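GH26C (Muricauda sp. MAR_2010_75, PDB 6Q78) probably hydrolyses internal beta-1,4-mannosidic bonds in mannans, as a family 26 glycoside hydrolase of the endo-mannanase class. Local coordinates at residues A[81-93]-A[102-116]. Sequence-based numbering, arbitrary orientation.
Sequences FIVGQQDAFSSFY and IKKMTGSDPGLLGSD
Phe89 presents the edge of its ring to Asp109: CE1 lies 3.5 Å from Asp109 OD1, and the carboxylate plane is turned 74° from the ring. That oxygen is hydrogen-bonded to Ser100 OG, while Leu113 CD2 approaches the ring obliquely and Met150 of helix 132-150 touches it too. The other branch of Leu113, CD1, packs on Ala88 N and CB, and Pro110 CG meets Ala88 CB at 3.8 Å. The amide of Gln86 lies against Gly114, with OE1 3.2 Å from Gly114 CA; a side chain in place of Gly114 would collide with OE1. Gln86 CG stands anti to the backbone N (chi1 -173°) and the chain bends at chi2 (75°), which lays the amide along the neighbouring strand. There NE2 gives a weak bond to Ser115 O, and a water lies within hydrogen-bonding distance of Gln86 OE1 and Ser115 O. Shortened to an alanine here, the side chain would lose the amide, which would probably leave Ser115 O without its weak bond, take one anchor from the water, and open a gap beside Gly114. Gln85, on the other sheet face, rests OE1 on Ile102 CD1; a water joins OE1 to Ile102 N, Thr382 OG1 is hydrogen-bonded to OE1, and NE2 to Trp373 O. Backbone bonds run from Gly111 N to Val83 O, Gln85 N to Leu112 O, Gly114 N to Gln85 O and Asp87 N to Gly114 O (2.8 Å). Strands 81-86 and 112-116 thus pair in parallel, linked through helix 101-106 as a beta-alpha-beta unit of the TIM barrel of family 26 glycoside hydrolases.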
# COMPACT_ATOMS: atom_id res chain seq x y z
N PHE A 81 14.14 -6.17 -0.73
CA PHE A 81 12.84 -5.53 -0.59
C PHE A 81 12.66 -4.94 0.81
O PHE A 81 13.14 -5.49 1.81
CB PHE A 81 11.67 -6.49 -0.92
CG PHE A 81 11.71 -7.78 -0.16
CD1 PHE A 81 11.12 -7.86 1.10
CD2 PHE A 81 12.30 -8.90 -0.69
CE1 PHE A 81 11.18 -9.04 1.84
CE2 PHE A 81 12.35 -10.11 0.03
CZ PHE A 81 11.78 -10.18 1.29
N ILE A 82 11.93 -3.83 0.87
CA ILE A 82 11.61 -3.22 2.16
C ILE A 82 10.43 -3.95 2.77
O ILE A 82 9.49 -4.32 2.06
CB ILE A 82 11.30 -1.73 1.95
CG1 ILE A 82 12.57 -1.02 1.47
CG2 ILE A 82 10.79 -1.08 3.24
CD1 ILE A 82 12.31 0.44 1.00
N VAL A 83 10.47 -4.15 4.09
CA VAL A 83 9.35 -4.70 4.85
C VAL A 83 8.76 -3.61 5.72
O VAL A 83 9.47 -2.97 6.50
CB VAL A 83 9.81 -5.89 5.70
CG1 VAL A 83 8.74 -6.31 6.70
CG2 VAL A 83 10.18 -7.06 4.76
N GLY A 84 7.44 -3.43 5.61
CA GLY A 84 6.77 -2.48 6.48
C GLY A 84 5.48 -3.02 7.09
O GLY A 84 5.16 -4.21 6.97
N GLN A 85 4.74 -2.14 7.76
CA GLN A 85 3.51 -2.56 8.43
C GLN A 85 2.54 -1.37 8.51
O GLN A 85 2.95 -0.22 8.77
CB GLN A 85 3.80 -3.16 9.82
CG GLN A 85 2.55 -3.66 10.55
CD GLN A 85 2.89 -4.70 11.63
OE1 GLN A 85 4.00 -4.72 12.18
NE2 GLN A 85 1.94 -5.57 11.93
N GLN A 86 1.27 -1.68 8.29
CA GLN A 86 0.20 -0.69 8.41
C GLN A 86 0.15 -0.18 9.85
O GLN A 86 0.17 -0.98 10.80
CB GLN A 86 -1.13 -1.36 8.05
CG GLN A 86 -2.30 -0.40 7.96
CD GLN A 86 -2.27 0.43 6.70
OE1 GLN A 86 -1.46 0.23 5.82
NE2 GLN A 86 -3.21 1.39 6.62
N ASP A 87 0.05 1.14 10.01
CA ASP A 87 -0.14 1.77 11.33
C ASP A 87 0.90 1.33 12.35
O ASP A 87 0.62 1.15 13.54
CB ASP A 87 -1.57 1.56 11.84
CG ASP A 87 -2.60 2.26 10.97
OD1 ASP A 87 -2.29 3.29 10.37
OD2 ASP A 87 -3.74 1.76 10.87
N ALA A 88 2.14 1.17 11.89
CA ALA A 88 3.18 0.62 12.77
C ALA A 88 3.42 1.51 14.00
O ALA A 88 3.86 1.00 15.04
CB ALA A 88 4.48 0.44 12.00
N PHE A 89 3.19 2.82 13.90
CA PHE A 89 3.45 3.73 15.02
C PHE A 89 2.22 4.05 15.88
O PHE A 89 2.37 4.77 16.88
CB PHE A 89 4.10 5.03 14.51
CG PHE A 89 5.41 4.82 13.76
CD1 PHE A 89 6.39 3.97 14.24
CD2 PHE A 89 5.65 5.50 12.59
CE1 PHE A 89 7.58 3.78 13.55
CE2 PHE A 89 6.84 5.32 11.88
CZ PHE A 89 7.81 4.44 12.37
N SER A 90 1.06 3.48 15.57
CA SER A 90 -0.18 3.80 16.28
C SER A 90 -1.06 2.60 16.62
O SER A 90 -2.06 2.77 17.35
CB SER A 90 -1.01 4.77 15.43
OG SER A 90 -1.28 4.22 14.12
N SER A 91 -0.76 1.40 16.11
CA SER A 91 -1.56 0.21 16.38
C SER A 91 -0.63 -0.91 16.82
O SER A 91 0.35 -1.21 16.14
CB SER A 91 -2.36 -0.21 15.13
OG SER A 91 -3.41 -1.13 15.50
N PHE A 92 -0.91 -1.46 18.01
CA PHE A 92 0.01 -2.39 18.65
C PHE A 92 -0.76 -3.59 19.17
O PHE A 92 -1.89 -3.45 19.64
CB PHE A 92 0.71 -1.71 19.84
CG PHE A 92 1.23 -0.32 19.54
CD1 PHE A 92 0.43 0.79 19.75
CD2 PHE A 92 2.51 -0.15 19.04
CE1 PHE A 92 0.92 2.08 19.48
CE2 PHE A 92 3.01 1.12 18.78
CZ PHE A 92 2.22 2.23 18.99
N TYR A 93 -0.08 -4.74 19.16
CA TYR A 93 -0.61 -5.90 19.87
C TYR A 93 -0.90 -5.55 21.32
O TYR A 93 -0.05 -4.97 22.02
CB TYR A 93 0.39 -7.06 19.78
CG TYR A 93 -0.02 -8.33 20.47
CD1 TYR A 93 -1.04 -9.12 19.94
CD2 TYR A 93 0.62 -8.75 21.62
CE1 TYR A 93 -1.42 -10.30 20.56
CE2 TYR A 93 0.23 -9.92 22.25
CZ TYR A 93 -0.78 -10.67 21.70
OH TYR A 93 -1.17 -11.85 22.31
N ILE A 102 7.30 -3.95 15.40
CA ILE A 102 8.47 -4.50 14.71
C ILE A 102 9.76 -4.10 15.42
O ILE A 102 10.70 -4.90 15.48
CB ILE A 102 8.43 -4.15 13.21
CG1 ILE A 102 7.45 -5.11 12.53
CG2 ILE A 102 9.80 -4.29 12.54
CD1 ILE A 102 7.17 -4.74 11.06
N LYS A 103 9.81 -2.90 16.00
CA LYS A 103 11.00 -2.52 16.78
C LYS A 103 11.06 -3.23 18.13
O LYS A 103 12.14 -3.62 18.58
CB LYS A 103 11.04 -1.00 16.98
CG LYS A 103 12.26 -0.52 17.78
CD LYS A 103 12.33 0.99 17.74
CE LYS A 103 13.21 1.51 18.83
NZ LYS A 103 14.61 1.16 18.59
N LYS A 104 9.91 -3.45 18.79
CA LYS A 104 9.93 -4.28 20.00
C LYS A 104 10.54 -5.64 19.70
O LYS A 104 11.24 -6.22 20.54
CB LYS A 104 8.51 -4.51 20.55
CG LYS A 104 7.71 -3.26 21.00
CD LYS A 104 6.40 -3.73 21.64
CE LYS A 104 5.52 -2.60 22.13
NZ LYS A 104 4.78 -1.93 21.01
N MET A 105 10.21 -6.20 18.54
CA MET A 105 10.60 -7.55 18.16
C MET A 105 12.05 -7.62 17.69
O MET A 105 12.82 -8.47 18.17
CB MET A 105 9.66 -8.00 17.02
CG MET A 105 9.84 -9.47 16.56
SD MET A 105 9.47 -10.68 17.88
CE MET A 105 11.12 -11.34 18.24
N THR A 106 12.43 -6.73 16.76
CA THR A 106 13.70 -6.83 16.03
C THR A 106 14.76 -5.84 16.47
O THR A 106 15.93 -6.02 16.12
CB THR A 106 13.51 -6.61 14.52
OG1 THR A 106 13.29 -5.20 14.25
CG2 THR A 106 12.36 -7.44 13.97
N GLY A 107 14.37 -4.79 17.20
CA GLY A 107 15.27 -3.69 17.51
C GLY A 107 15.28 -2.59 16.47
O GLY A 107 15.81 -1.49 16.77
N SER A 108 14.72 -2.84 15.28
CA SER A 108 14.62 -1.83 14.22
C SER A 108 13.17 -1.50 13.95
O SER A 108 12.32 -2.38 14.00
CB SER A 108 15.25 -2.37 12.94
OG SER A 108 15.10 -1.41 11.89
N ASP A 109 12.89 -0.24 13.64
CA ASP A 109 11.58 0.10 13.06
C ASP A 109 11.42 -0.57 11.69
O ASP A 109 12.39 -1.01 11.08
CB ASP A 109 11.48 1.62 12.87
CG ASP A 109 10.98 2.34 14.10
OD1 ASP A 109 10.11 1.79 14.82
OD2 ASP A 109 11.42 3.50 14.36
N PRO A 110 10.19 -0.70 11.21
CA PRO A 110 9.97 -1.16 9.84
C PRO A 110 10.61 -0.18 8.85
O PRO A 110 10.89 0.98 9.19
CB PRO A 110 8.44 -1.20 9.72
CG PRO A 110 7.98 -0.15 10.73
CD PRO A 110 8.95 -0.25 11.88
N GLY A 111 10.80 -0.65 7.59
CA GLY A 111 11.29 0.29 6.58
C GLY A 111 10.22 1.07 5.86
O GLY A 111 10.51 1.94 5.04
N LEU A 112 8.96 0.75 6.14
CA LEU A 112 7.82 1.34 5.45
C LEU A 112 6.64 1.42 6.41
O LEU A 112 6.44 0.53 7.24
CB LEU A 112 7.47 0.51 4.20
CG LEU A 112 6.21 0.80 3.41
CD1 LEU A 112 6.47 0.37 1.97
CD2 LEU A 112 5.06 0.07 3.96
N LEU A 113 5.90 2.51 6.31
CA LEU A 113 4.70 2.74 7.11
C LEU A 113 3.49 2.82 6.19
O LEU A 113 3.50 3.58 5.21
CB LEU A 113 4.82 4.07 7.85
CG LEU A 113 3.57 4.51 8.63
CD1 LEU A 113 3.28 3.47 9.73
CD2 LEU A 113 3.71 5.91 9.18
N GLY A 114 2.45 2.05 6.51
CA GLY A 114 1.17 2.13 5.81
C GLY A 114 0.20 2.98 6.62
O GLY A 114 0.10 2.85 7.84
N SER A 115 -0.49 3.87 5.91
CA SER A 115 -1.57 4.69 6.51
C SER A 115 -2.79 4.65 5.60
O SER A 115 -2.78 4.04 4.52
CB SER A 115 -1.11 6.16 6.60
OG SER A 115 0.00 6.20 7.54
N ASP A 116 -3.88 5.29 6.04
CA ASP A 116 -5.17 5.18 5.35
C ASP A 116 -5.78 6.57 5.27
O ASP A 116 -5.80 7.31 6.26
CB ASP A 116 -6.08 4.23 6.14
CG ASP A 116 -7.28 3.70 5.33
OD1 ASP A 116 -7.84 4.41 4.45
OD2 ASP A 116 -7.73 2.55 5.66
O HOH W 1 5.07 -2.72 13.81
O HOH W 2 -1.38 1.65 3.52
O HOH W 3 -0.28 5.26 10.15
O HOH W 4 -4.00 5.06 8.97